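Local coordinates for aldehyde dehydrogenase (Anabaena variabilis, PDB 4H7N), which probably oxidises aldehydes to carboxylic acids, passing the hydride to NAD+, at residues A93-W98 / D146-L151; F205-G210 / K451-K456; P228-L233 / G442-A447; Y390-A395 / K432-F437. All blocks are in the same frame, centred on the assembly; numbering follows the deposited sequence.

Contact 1: A93-W98 / D146-L151; sequences ASIDRW and DTIPAL
Trp98 lays its indole over the ring of Pro149, and this CH-pi contact is the heart of the meeting between helices 82-106 and 147-153. Pro149 CB stands 3.8 Å from the centroid of the six-membered ring of Trp98, only 11° off the ring normal, close to the middle of that face. The rest of the proline ring follows the indole toward its nitrogen side: Pro149 CG lies 3.7 Å from Trp98 CE2, and Pro149 CD reaches Trp98 NE1 at 3.8 Å. Apolar touches lie beside this CH-pi contact. Ile148 uses two branches for two partners. Its CG2, set opposite the backbone N by a chi1 of -66°, comes within 3.8 Å of Trp98 CB, while the other branch carries Ile148 CD1 to 4.0 Å from Ile95 CG1. The local axes are 9.8 Å apart at their nearest and cross at -30°, so the two helices run roughly the same way. Leu450 of helix 448-451 touches both Trp98 and Pro149, and Leu56 and Trp59 of helix 48-64 pack on Ile148, so two further helices pack on this contact. A valine in place of Trp98 would probably strip the proline of its aromatic cover and open a gap between Pro149 and helix 82-106, where Leu450 would also lose a neighbour. With no polar pair bonded across the interface, the two helices are joined by shape complementarity, dispersion and the attraction of proline C-H groups for an electron-rich indole face.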
loop_
_atom_site.group_PDB
_atom_site.type_symbol
_atom_site.label_atom_id
_atom_site.label_comp_id
_atom_site.label_asym_id
_atom_site.label_seq_id
_atom_site.Cartn_x
_atom_site.Cartn_y
_atom_site.Cartn_z
ATOM N N ALA A 93 -1.363 23.012 14.321
ATOM C CA ALA A 93 -2.755 22.691 13.939
ATOM C C ALA A 93 -2.875 21.249 13.526
ATOM O O ALA A 93 -3.921 20.623 13.700
ATOM C CB ALA A 93 -3.268 23.591 12.820
ATOM N N SER A 94 -1.809 20.704 12.958
ATOM C CA SER A 94 -1.853 19.311 12.558
ATOM C C SER A 94 -1.909 18.357 13.794
ATOM O O SER A 94 -2.597 17.337 13.773
ATOM C CB SER A 94 -0.692 19.047 11.594
ATOM O OG SER A 94 -0.445 17.686 11.519
ATOM N N ILE A 95 -1.253 18.711 14.896
ATOM C CA ILE A 95 -1.340 17.910 16.073
ATOM C C ILE A 95 -2.799 17.897 16.549
ATOM O O ILE A 95 -3.364 16.829 16.881
ATOM C CB ILE A 95 -0.463 18.507 17.198
ATOM C CG1 ILE A 95 1.051 18.358 16.880
ATOM C CG2 ILE A 95 -0.785 17.833 18.527
ATOM C CD1 ILE A 95 1.930 18.992 17.967
ATOM N N ASP A 96 -3.424 19.086 16.588
ATOM C CA ASP A 96 -4.834 19.189 16.959
ATOM C C ASP A 96 -5.751 18.363 16.056
ATOM O O ASP A 96 -6.635 17.628 16.547
ATOM C CB ASP A 96 -5.309 20.653 16.982
ATOM C CG ASP A 96 -4.732 21.441 18.181
ATOM O OD1 ASP A 96 -4.035 20.812 19.050
ATOM O OD2 ASP A 96 -5.005 22.675 18.281
ATOM N N ARG A 97 -5.588 18.535 14.758
ATOM C CA ARG A 97 -6.432 17.870 13.780
ATOM C C ARG A 97 -6.377 16.340 13.867
ATOM O O ARG A 97 -7.411 15.656 13.891
ATOM C CB ARG A 97 -6.039 18.316 12.381
ATOM C CG ARG A 97 -7.011 17.819 11.323
ATOM C CD ARG A 97 -6.673 18.324 9.925
ATOM N NE ARG A 97 -5.239 18.429 9.658
ATOM C CZ ARG A 97 -4.443 17.447 9.219
ATOM N NH1 ARG A 97 -3.155 17.725 9.013
ATOM N NH2 ARG A 97 -4.908 16.196 9.004
ATOM N N TRP A 98 -5.179 15.791 13.896
ATOM C CA TRP A 98 -5.034 14.354 14.088
ATOM C C TRP A 98 -5.535 13.867 15.448
ATOM O O TRP A 98 -6.096 12.798 15.534
ATOM C CB TRP A 98 -3.569 13.920 13.879
ATOM C CG TRP A 98 -3.191 13.905 12.447
ATOM C CD1 TRP A 98 -2.237 14.666 11.818
ATOM C CD2 TRP A 98 -3.789 13.085 11.427
ATOM N NE1 TRP A 98 -2.227 14.361 10.468
ATOM C CE2 TRP A 98 -3.143 13.380 10.214
ATOM C CE3 TRP A 98 -4.776 12.107 11.441
ATOM C CZ2 TRP A 98 -3.482 12.764 9.012
ATOM C CZ3 TRP A 98 -5.110 11.487 10.252
ATOM C CH2 TRP A 98 -4.462 11.836 9.051
ATOM N N ASP A 146 3.940 12.643 8.652
ATOM C CA ASP A 146 3.628 11.240 8.840
ATOM C C ASP A 146 3.763 10.852 10.332
ATOM O O ASP A 146 3.027 10.059 10.858
ATOM C CB ASP A 146 4.558 10.368 7.971
ATOM C CG ASP A 146 4.370 10.611 6.435
ATOM O OD1 ASP A 146 3.234 10.563 5.935
ATOM O OD2 ASP A 146 5.372 10.848 5.759
ATOM N N THR A 147 4.709 11.459 11.019
ATOM C CA THR A 147 5.040 11.076 12.397
ATOM C C THR A 147 3.838 11.172 13.317
ATOM O O THR A 147 3.574 10.278 14.148
ATOM C CB THR A 147 6.210 11.953 12.904
ATOM O OG1 THR A 147 7.359 11.780 12.061
ATOM C CG2 THR A 147 6.605 11.658 14.354
ATOM N N ILE A 148 3.104 12.280 13.209
ATOM C CA ILE A 148 2.012 12.548 14.153
ATOM C C ILE A 148 0.896 11.502 14.034
ATOM O O ILE A 148 0.515 10.957 15.023
ATOM C CB ILE A 148 1.451 13.978 14.020
ATOM C CG1 ILE A 148 2.503 15.017 14.419
ATOM C CG2 ILE A 148 0.140 14.109 14.809
ATOM C CD1 ILE A 148 2.955 14.951 15.864
ATOM N N PRO A 149 0.354 11.242 12.825
ATOM C CA PRO A 149 -0.675 10.192 12.799
ATOM C C PRO A 149 -0.133 8.819 13.164
ATOM O O PRO A 149 -0.806 8.041 13.835
ATOM C CB PRO A 149 -1.205 10.238 11.342
ATOM C CG PRO A 149 -0.222 11.063 10.540
ATOM C CD PRO A 149 0.459 11.955 11.547
ATOM N N ALA A 150 1.100 8.514 12.789
ATOM C CA ALA A 150 1.656 7.238 13.197
ATOM C C ALA A 150 1.722 7.108 14.729
ATOM O O ALA A 150 1.398 6.050 15.272
ATOM C CB ALA A 150 3.025 7.058 12.604
ATOM N N LEU A 151 2.125 8.186 15.435
ATOM C CA LEU A 151 2.165 8.122 16.872
ATOM C C LEU A 151 0.779 7.890 17.456
ATOM O O LEU A 151 0.644 7.102 18.371
ATOM C CB LEU A 151 2.749 9.398 17.506
ATOM C CG LEU A 151 4.268 9.514 17.308
ATOM C CD1 LEU A 151 4.710 10.935 17.616
ATOM C CD2 LEU A 151 5.028 8.581 18.213
#

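Contact 2: F205-G210 / K451-K456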
loop_
_atom_site.group_PDB
_atom_site.type_symbol
_atom_site.label_atom_id
_atom_site.label_comp_id
_atom_site.label_asym_id
_atom_site.label_seq_id
_atom_site.Cartn_x
_atom_site.Cartn_y
_atom_site.Cartn_z
ATOM N N PHE A 205 8.052 -0.249 8.736
ATOM C CA PHE A 205 7.312 0.627 7.829
ATOM C C PHE A 205 8.253 1.847 7.584
ATOM O O PHE A 205 8.792 2.429 8.547
ATOM C CB PHE A 205 5.985 1.065 8.479
ATOM C CG PHE A 205 5.013 1.759 7.535
ATOM C CD1 PHE A 205 5.313 2.983 6.957
ATOM C CD2 PHE A 205 3.784 1.204 7.276
ATOM C CE1 PHE A 205 4.444 3.587 6.081
ATOM C CE2 PHE A 205 2.870 1.818 6.418
ATOM C CZ PHE A 205 3.228 3.005 5.799
ATOM N N VAL A 206 8.407 2.271 6.348
ATOM C CA VAL A 206 9.208 3.464 6.018
ATOM C C VAL A 206 8.427 4.485 5.230
ATOM O O VAL A 206 7.804 4.167 4.187
ATOM C CB VAL A 206 10.535 3.137 5.294
ATOM C CG1 VAL A 206 10.323 2.484 3.931
ATOM C CG2 VAL A 206 11.372 4.421 5.132
ATOM N N CYS A 207 8.445 5.728 5.718
ATOM C CA CYS A 207 7.964 6.916 4.989
ATOM C C CYS A 207 9.142 7.762 4.482
ATOM O O CYS A 207 10.036 8.163 5.275
ATOM C CB CYS A 207 7.153 7.801 5.919
ATOM S SG CYS A 207 5.710 6.973 6.549
ATOM N N PHE A 208 9.181 8.027 3.183
ATOM C CA PHE A 208 10.260 8.804 2.580
ATOM C C PHE A 208 9.682 9.845 1.639
ATOM O O PHE A 208 8.811 9.547 0.753
ATOM C CB PHE A 208 11.232 7.915 1.808
ATOM C CG PHE A 208 12.245 8.675 1.025
ATOM C CD1 PHE A 208 13.419 9.093 1.620
ATOM C CD2 PHE A 208 12.011 9.017 -0.316
ATOM C CE1 PHE A 208 14.374 9.801 0.898
ATOM C CE2 PHE A 208 12.933 9.759 -1.029
ATOM C CZ PHE A 208 14.121 10.143 -0.419
ATOM N N THR A 209 10.178 11.065 1.819
ATOM C CA THR A 209 9.898 12.184 0.964
ATOM C C THR A 209 11.216 12.744 0.482
ATOM O O THR A 209 12.123 12.967 1.300
ATOM C CB THR A 209 9.157 13.264 1.764
ATOM O OG1 THR A 209 7.946 12.731 2.278
ATOM C CG2 THR A 209 8.799 14.456 0.866
ATOM N N GLY A 210 11.323 12.979 -0.817
ATOM C CA GLY A 210 12.559 13.473 -1.426
ATOM C C GLY A 210 12.570 13.252 -2.925
ATOM O O GLY A 210 11.515 13.220 -3.573
ATOM N N LYS A 451 -4.786 5.341 8.790
ATOM C CA LYS A 451 -4.989 3.918 8.690
ATOM C C LYS A 451 -3.888 3.151 8.004
ATOM O O LYS A 451 -3.672 1.979 8.264
ATOM C CB LYS A 451 -6.339 3.658 8.061
ATOM C CG LYS A 451 -7.461 4.127 8.987
ATOM C CD LYS A 451 -8.848 3.810 8.433
ATOM C CE LYS A 451 -9.356 2.475 8.972
ATOM N NZ LYS A 451 -9.594 2.572 10.441
ATOM N N ARG A 452 -3.102 3.803 7.179
ATOM C CA ARG A 452 -1.949 3.124 6.659
ATOM C C ARG A 452 -1.002 2.543 7.721
ATOM O O ARG A 452 -0.222 1.619 7.412
ATOM C CB ARG A 452 -1.252 3.993 5.625
ATOM C CG ARG A 452 -0.486 5.120 6.162
ATOM C CD ARG A 452 -0.174 6.169 5.054
ATOM N NE ARG A 452 -0.103 7.415 5.795
ATOM C CZ ARG A 452 0.880 8.319 5.789
ATOM N NH1 ARG A 452 1.951 8.191 5.034
ATOM N NH2 ARG A 452 0.747 9.405 6.539
ATOM N N PHE A 453 -1.032 3.086 8.943
ATOM C CA PHE A 453 -0.111 2.661 10.011
ATOM C C PHE A 453 -0.654 1.524 10.896
ATOM O O PHE A 453 -0.039 1.193 11.893
ATOM C CB PHE A 453 0.244 3.862 10.906
ATOM C CG PHE A 453 1.004 4.932 10.177
ATOM C CD1 PHE A 453 2.167 4.627 9.526
ATOM C CD2 PHE A 453 0.473 6.180 10.028
ATOM C CE1 PHE A 453 2.886 5.604 8.815
ATOM C CE2 PHE A 453 1.126 7.139 9.277
ATOM C CZ PHE A 453 2.334 6.863 8.690
ATOM N N LEU A 454 -1.799 0.975 10.514
ATOM C CA LEU A 454 -2.550 -0.039 11.274
ATOM C C LEU A 454 -2.800 -1.239 10.422
ATOM O O LEU A 454 -3.036 -1.096 9.197
ATOM C CB LEU A 454 -3.913 0.539 11.688
ATOM C CG LEU A 454 -3.770 1.723 12.680
ATOM C CD1 LEU A 454 -5.046 2.521 12.612
ATOM C CD2 LEU A 454 -3.544 1.214 14.096
ATOM N N ARG A 455 -2.671 -2.422 11.008
ATOM C CA ARG A 455 -3.107 -3.613 10.327
ATOM C C ARG A 455 -4.495 -3.931 10.876
ATOM O O ARG A 455 -4.721 -3.895 12.073
ATOM C CB ARG A 455 -2.191 -4.780 10.608
ATOM C CG ARG A 455 -0.860 -4.691 9.923
ATOM C CD ARG A 455 -0.206 -6.058 10.066
ATOM N NE ARG A 455 1.092 -6.200 9.384
ATOM C CZ ARG A 455 2.273 -5.933 9.929
ATOM N NH1 ARG A 455 3.376 -6.150 9.209
ATOM N NH2 ARG A 455 2.359 -5.441 11.164
ATOM N N LYS A 456 -5.407 -4.215 9.973
ATOM C CA LYS A 456 -6.744 -4.645 10.317
ATOM C C LYS A 456 -6.730 -6.117 10.648
ATOM O O LYS A 456 -6.067 -6.913 9.977
ATOM C CB LYS A 456 -7.684 -4.364 9.131
ATOM C CG LYS A 456 -7.934 -2.886 8.883
ATOM C CD LYS A 456 -8.681 -2.675 7.564
ATOM C CE LYS A 456 -8.317 -1.357 6.867
ATOM N NZ LYS A 456 -8.897 -1.391 5.480
#
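Phe205, on strand 205-209, reaches to the turn at Arg452 and Phe453, its CB directed at that segment and its CG placed opposite the backbone N (chi1 -169°). Beyond CG the ring splits its contacts between two neighbours. Phe453 CE1 hangs over one face, toward the CD1-CE1 side, 3.7 Å from Phe205 CE1. Across the ring, CD2 and CE2 both meet the backbone, CE2 the more closely at 3.3 Å from Arg452 O. The tip, CZ, lies between them and is about equally near both atoms. The Phe453 edge thus points at the Phe205 face, an edge-to-face pair with centroids 5.1 Å apart and planes at 55°. Strand 205-209, with its parallel neighbour 229-232, belongs to the Rossmann-like nucleotide-binding domain of this family; its partner is a type I beta turn, Lys451 to Leu454, which leads from helix 448-451 into strand 454-462. Leu454 N closes that turn on Lys451 O at 3.1 Å. Within the turn Arg452 folds back so that its guanidinium lies against Phe453 CZ; its charge is met by Asp146, and it also makes a cation-pi contact with Tyr230. Two residues along the strand, Cys207 brings SG to the rim of the Phe453 ring, in its plane and 3.9 Å from CE1, a sulfur-aromatic contact.

Contact 3: P228-L233 / G442-A447; sequences PAYLEL and GSRVGA
Gly442 opens the loop with its carbonyl at the edge of the Tyr230 ring, Gly442 O lying 3.5 Å from Tyr230 CE1. A water ties the same two residues together, 2.7 Å from Tyr230 OH and 2.9 Å from Gly442 O, placed to donate to either. The backbone here would jam a CB against the preceding carbonyl, so the position suits a glycine. Ser443 turns away from the strand; its OG accepts from Val445 N at 3.3 Å, an ST turn, and also from Lys432 N. Arg444 then swings back. Its CG sits between the backbone N and the carbonyl carbon (chi1 58°) and meets Tyr230 OH at 3.5 Å, after which a bend at chi3 carries the guanidinium past the ring. Tyr230 CE2 lies over a guanidinium face, 3.5 Å from Arg444 NH2, with the two planes 47° apart. Glu232, the predicted active-site residue, approaches out of the guanidinium plane: OE2 is 3.5 Å from Arg444 NH1, a salt bridge of charges alone. Stronger hold on Arg444 comes from Asp146 and Thr209, both at NH2. A leucine in place of Arg444 would probably leave Asp146 OD2 without its charged mate and Tyr230 freer to shift. Beyond Val445 the loop runs on to helix 448-451. Strand 229-232 lies between strands 205-209 and 439-440, with Tyr230 and Glu232 facing this loop while Ala229 and Leu231 pack against helix 212-225.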
loop_
_atom_site.group_PDB
_atom_site.type_symbol
_atom_site.label_atom_id
_atom_site.label_comp_id
_atom_site.label_asym_id
_atom_site.label_seq_id
_atom_site.Cartn_x
_atom_site.Cartn_y
_atom_site.Cartn_z
ATOM N N PRO A 228 6.204 -2.268 4.144
ATOM C CA PRO A 228 5.519 -1.224 3.428
ATOM C C PRO A 228 6.363 0.031 3.319
ATOM O O PRO A 228 7.084 0.395 4.265
ATOM C CB PRO A 228 4.318 -0.910 4.306
ATOM C CG PRO A 228 4.198 -2.060 5.244
ATOM C CD PRO A 228 5.574 -2.566 5.426
ATOM N N ALA A 229 6.240 0.687 2.178
ATOM C CA ALA A 229 6.850 1.993 1.967
ATOM C C ALA A 229 5.822 3.013 1.492
ATOM O O ALA A 229 5.103 2.786 0.501
ATOM C CB ALA A 229 7.972 1.860 0.944
ATOM N N TYR A 230 5.791 4.156 2.167
ATOM C CA TYR A 230 5.073 5.318 1.694
ATOM C C TYR A 230 6.089 6.287 1.131
ATOM O O TYR A 230 7.029 6.719 1.821
ATOM C CB TYR A 230 4.201 5.989 2.761
ATOM C CG TYR A 230 3.480 7.213 2.182
ATOM C CD1 TYR A 230 2.256 7.077 1.520
ATOM C CD2 TYR A 230 4.000 8.480 2.293
ATOM C CE1 TYR A 230 1.623 8.171 0.936
ATOM C CE2 TYR A 230 3.380 9.565 1.697
ATOM C CZ TYR A 230 2.187 9.402 1.037
ATOM O OH TYR A 230 1.520 10.466 0.459
ATOM N N LEU A 231 5.882 6.662 -0.117
ATOM C CA LEU A 231 6.836 7.463 -0.856
ATOM C C LEU A 231 6.178 8.692 -1.500
ATOM O O LEU A 231 5.184 8.568 -2.247
ATOM C CB LEU A 231 7.468 6.657 -1.987
ATOM C CG LEU A 231 8.014 5.303 -1.613
ATOM C CD1 LEU A 231 8.370 4.572 -2.882
ATOM C CD2 LEU A 231 9.221 5.446 -0.729
ATOM N N GLU A 232 6.800 9.843 -1.305
ATOM C CA GLU A 232 6.355 11.078 -1.975
ATOM C C GLU A 232 7.581 11.733 -2.568
ATOM O O GLU A 232 8.490 12.135 -1.840
ATOM C CB GLU A 232 5.614 11.973 -1.006
ATOM C CG GLU A 232 4.704 12.971 -1.716
ATOM C CD GLU A 232 3.348 13.141 -1.039
ATOM O OE1 GLU A 232 2.641 12.138 -0.711
ATOM O OE2 GLU A 232 2.981 14.311 -0.878
ATOM N N LEU A 233 7.667 11.720 -3.900
ATOM C CA LEU A 233 8.954 11.890 -4.597
ATOM C C LEU A 233 9.041 13.102 -5.515
ATOM O O LEU A 233 9.831 13.137 -6.440
ATOM C CB LEU A 233 9.292 10.655 -5.416
ATOM C CG LEU A 233 9.253 9.319 -4.685
ATOM C CD1 LEU A 233 9.840 8.233 -5.558
ATOM C CD2 LEU A 233 10.002 9.452 -3.350
ATOM N N GLY A 442 -0.482 5.089 -1.299
ATOM C CA GLY A 442 -1.779 5.620 -0.891
ATOM C C GLY A 442 -1.729 7.124 -0.551
ATOM O O GLY A 442 -1.080 7.905 -1.218
ATOM N N SER A 443 -2.478 7.512 0.448
ATOM C CA SER A 443 -2.673 8.931 0.751
ATOM C C SER A 443 -2.241 9.192 2.189
ATOM O O SER A 443 -2.461 8.334 3.049
ATOM C CB SER A 443 -4.161 9.298 0.579
ATOM O OG SER A 443 -4.273 10.697 0.686
ATOM N N ARG A 444 -1.635 10.346 2.441
ATOM C CA ARG A 444 -1.297 10.766 3.823
ATOM C C ARG A 444 -2.315 11.730 4.342
ATOM O O ARG A 444 -2.185 12.259 5.427
ATOM C CB ARG A 444 0.117 11.344 3.945
ATOM C CG ARG A 444 0.412 12.522 3.087
ATOM C CD ARG A 444 1.626 13.261 3.594
ATOM N NE ARG A 444 2.877 12.501 3.670
ATOM C CZ ARG A 444 4.030 12.894 3.121
ATOM N NH1 ARG A 444 4.099 14.003 2.397
ATOM N NH2 ARG A 444 5.135 12.195 3.303
ATOM N N VAL A 445 -3.384 11.906 3.589
ATOM C CA VAL A 445 -4.413 12.856 3.937
ATOM C C VAL A 445 -5.638 12.103 4.399
ATOM O O VAL A 445 -5.961 11.030 3.906
ATOM C CB VAL A 445 -4.675 13.834 2.759
ATOM C CG1 VAL A 445 -6.046 14.481 2.871
ATOM C CG2 VAL A 445 -3.575 14.905 2.737
ATOM N N GLY A 446 -6.272 12.643 5.418
ATOM C CA GLY A 446 -7.535 12.121 5.914
ATOM C C GLY A 446 -7.421 10.843 6.685
ATOM O O GLY A 446 -6.381 10.526 7.222
ATOM N N ALA A 447 -8.520 10.113 6.730
ATOM C CA ALA A 447 -8.578 8.780 7.301
ATOM C C ALA A 447 -7.409 7.949 6.884
ATOM O O ALA A 447 -6.628 7.581 7.720
ATOM C CB ALA A 447 -9.866 8.068 6.901
HETATM O O HOH W 1 -0.381 10.727 -1.457
#

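Contact 4: Y390-A395 / K432-F437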
loop_
_atom_site.group_PDB
_atom_site.type_symbol
_atom_site.label_atom_id
_atom_site.label_comp_id
_atom_site.label_asym_id
_atom_site.label_seq_id
_atom_site.Cartn_x
_atom_site.Cartn_y
_atom_site.Cartn_z
ATOM N N TYR A 390 6.296 12.933 -13.745
ATOM C CA TYR A 390 5.696 13.205 -12.462
ATOM C C TYR A 390 4.156 13.194 -12.519
ATOM O O TYR A 390 3.561 13.014 -13.582
ATOM C CB TYR A 390 6.182 14.591 -12.000
ATOM C CG TYR A 390 7.669 14.600 -11.707
ATOM C CD1 TYR A 390 8.126 13.988 -10.568
ATOM C CD2 TYR A 390 8.623 15.176 -12.566
ATOM C CE1 TYR A 390 9.474 13.986 -10.252
ATOM C CE2 TYR A 390 9.978 15.205 -12.218
ATOM C CZ TYR A 390 10.375 14.594 -11.060
ATOM O OH TYR A 390 11.666 14.489 -10.581
ATOM N N GLY A 391 3.516 13.393 -11.372
ATOM C CA GLY A 391 2.062 13.358 -11.334
ATOM C C GLY A 391 1.525 13.645 -9.966
ATOM O O GLY A 391 0.599 12.975 -9.495
ATOM N N LEU A 392 2.089 14.681 -9.333
ATOM C CA LEU A 392 1.725 15.002 -7.987
ATOM C C LEU A 392 0.485 15.909 -7.977
ATOM O O LEU A 392 -0.563 15.531 -7.413
ATOM C CB LEU A 392 2.910 15.698 -7.262
ATOM C CG LEU A 392 2.802 15.801 -5.762
ATOM C CD1 LEU A 392 2.698 14.445 -5.078
ATOM C CD2 LEU A 392 3.976 16.548 -5.126
ATOM N N SER A 393 0.605 17.105 -8.571
ATOM C CA SER A 393 -0.533 18.027 -8.610
ATOM C C SER A 393 -0.558 18.849 -9.883
ATOM O O SER A 393 0.366 18.797 -10.687
ATOM C CB SER A 393 -0.467 19.013 -7.409
ATOM O OG SER A 393 0.504 18.622 -6.445
ATOM N N ALA A 394 -1.556 19.720 -9.969
ATOM C CA ALA A 394 -1.717 20.654 -11.072
ATOM C C ALA A 394 -2.743 21.730 -10.725
ATOM O O ALA A 394 -3.457 21.636 -9.741
ATOM C CB ALA A 394 -2.139 19.930 -12.354
ATOM N N ALA A 395 -2.824 22.735 -11.565
ATOM C CA ALA A 395 -3.835 23.786 -11.414
ATOM C C ALA A 395 -4.462 24.120 -12.769
ATOM O O ALA A 395 -3.751 24.139 -13.788
ATOM C CB ALA A 395 -3.221 25.010 -10.801
ATOM N N LYS A 432 -5.774 11.824 -2.000
ATOM C CA LYS A 432 -5.153 11.847 -3.289
ATOM C C LYS A 432 -4.069 10.790 -3.361
ATOM O O LYS A 432 -3.340 10.540 -2.380
ATOM C CB LYS A 432 -4.520 13.202 -3.596
ATOM C CG LYS A 432 -3.691 13.756 -2.448
ATOM C CD LYS A 432 -2.610 14.705 -2.958
ATOM C CE LYS A 432 -1.834 15.334 -1.804
ATOM N NZ LYS A 432 -2.774 15.972 -0.835
ATOM N N ASN A 433 -3.961 10.172 -4.527
ATOM C CA ASN A 433 -2.831 9.243 -4.820
ATOM C C ASN A 433 -1.941 9.902 -5.885
ATOM O O ASN A 433 -2.437 10.424 -6.884
ATOM C CB ASN A 433 -3.356 7.862 -5.325
ATOM C CG ASN A 433 -4.233 7.129 -4.292
ATOM O OD1 ASN A 433 -5.312 6.692 -4.566
ATOM N ND2 ASN A 433 -3.757 7.042 -3.074
ATOM N N ALA A 434 -0.624 9.858 -5.724
ATOM C CA ALA A 434 0.239 10.344 -6.805
ATOM C C ALA A 434 0.164 9.480 -8.061
ATOM O O ALA A 434 -0.094 8.282 -7.996
ATOM C CB ALA A 434 1.682 10.423 -6.336
ATOM N N PHE A 435 0.405 10.110 -9.210
ATOM C CA PHE A 435 0.457 9.432 -10.477
ATOM C C PHE A 435 1.924 9.334 -10.902
ATOM O O PHE A 435 2.795 10.114 -10.451
ATOM C CB PHE A 435 -0.360 10.218 -11.500
ATOM C CG PHE A 435 -1.868 10.059 -11.387
ATOM C CD1 PHE A 435 -2.560 10.517 -10.286
ATOM C CD2 PHE A 435 -2.583 9.508 -12.440
ATOM C CE1 PHE A 435 -3.921 10.384 -10.188
ATOM C CE2 PHE A 435 -3.974 9.337 -12.373
ATOM C CZ PHE A 435 -4.650 9.802 -11.232
ATOM N N ASN A 436 2.221 8.393 -11.805
ATOM C CA ASN A 436 3.525 8.213 -12.369
ATOM C C ASN A 436 4.592 8.072 -11.277
ATOM O O ASN A 436 4.382 7.314 -10.342
ATOM C CB ASN A 436 3.846 9.350 -13.342
ATOM C CG ASN A 436 2.876 9.401 -14.530
ATOM O OD1 ASN A 436 2.309 8.376 -14.955
ATOM N ND2 ASN A 436 2.700 10.576 -15.077
ATOM N N PHE A 437 5.721 8.784 -11.358
ATOM C CA PHE A 437 6.832 8.574 -10.408
ATOM C C PHE A 437 6.797 9.465 -9.185
ATOM O O PHE A 437 7.758 9.498 -8.445
ATOM C CB PHE A 437 8.208 8.714 -11.104
ATOM C CG PHE A 437 8.548 7.541 -11.976
ATOM C CD1 PHE A 437 9.083 6.385 -11.421
ATOM C CD2 PHE A 437 8.248 7.548 -13.328
ATOM C CE1 PHE A 437 9.362 5.272 -12.219
ATOM C CE2 PHE A 437 8.547 6.446 -14.146
ATOM C CZ PHE A 437 9.097 5.304 -13.582
#
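Asn436 sets its CB and amide against the carbonyl of Tyr390, with Asn436 CB 3.7 Å from Tyr390 O and ND2 of the same side chain donating to that oxygen at 3.0 Å. The carbonyl belongs to the loop that leads into strand 393-397, a member of the seven-stranded sheet that in this family forms the core of the catalytic domain; the partner is the irregular loop between strands 415-418 and 439-440. The amide bond is fairly straight, 160° at the hydrogen, but it comes from 46° above the carbonyl plane, and the acceptor lies close to the plane of the amide itself. A second bond joins the main chains, Phe435 N to Gly391 O at 2.9 Å. The return pair is not made, and Gly391 N goes instead to Ser438 OG, so a single main-chain bond joins the loops, without the repeating pairs of a sheet. Gly391 has no room for anything larger: a CB would stand 2.6 Å from Phe435 CB. Phe435 keeps its CB beside Gly391 O, while CG, opposite its own carbonyl carbon (chi1 -77°), sends the ring away to a cation-pi contact with Arg455 of the second subunit. Asn433 also bonds to that subunit, at Lys456. The Leu392 side chain packs on Cys266 and comes within about 4 Å of the side chain of Glu232, the predicted active-site residue. The same CD1 of Leu392 that comes near Glu232 also rests 4.3 Å from Ala434 CB.

How the contacts relate
Contact 1 comes first along the chain and is complete before the others begin: it closes a loop that holds strand 118-134 and brings helix 82-106 to helix 147-153. Contact 2 then opens at strand 205-209, contact 3 at 229-232 and contact 4 at the approach to strand 393-397. They close in reverse order, so contact 4 lies within the loop of contact 3 and contact 3 within that of contact 2; none cross. Contact 4 joins the seven-stranded sheet to the loop before strand 439-440, contact 3 brings strand 229-232 to the loop before helix 448-451, and contact 2 brings strand 205-209 to the turn before strand 454-462. Asp146 links the first three.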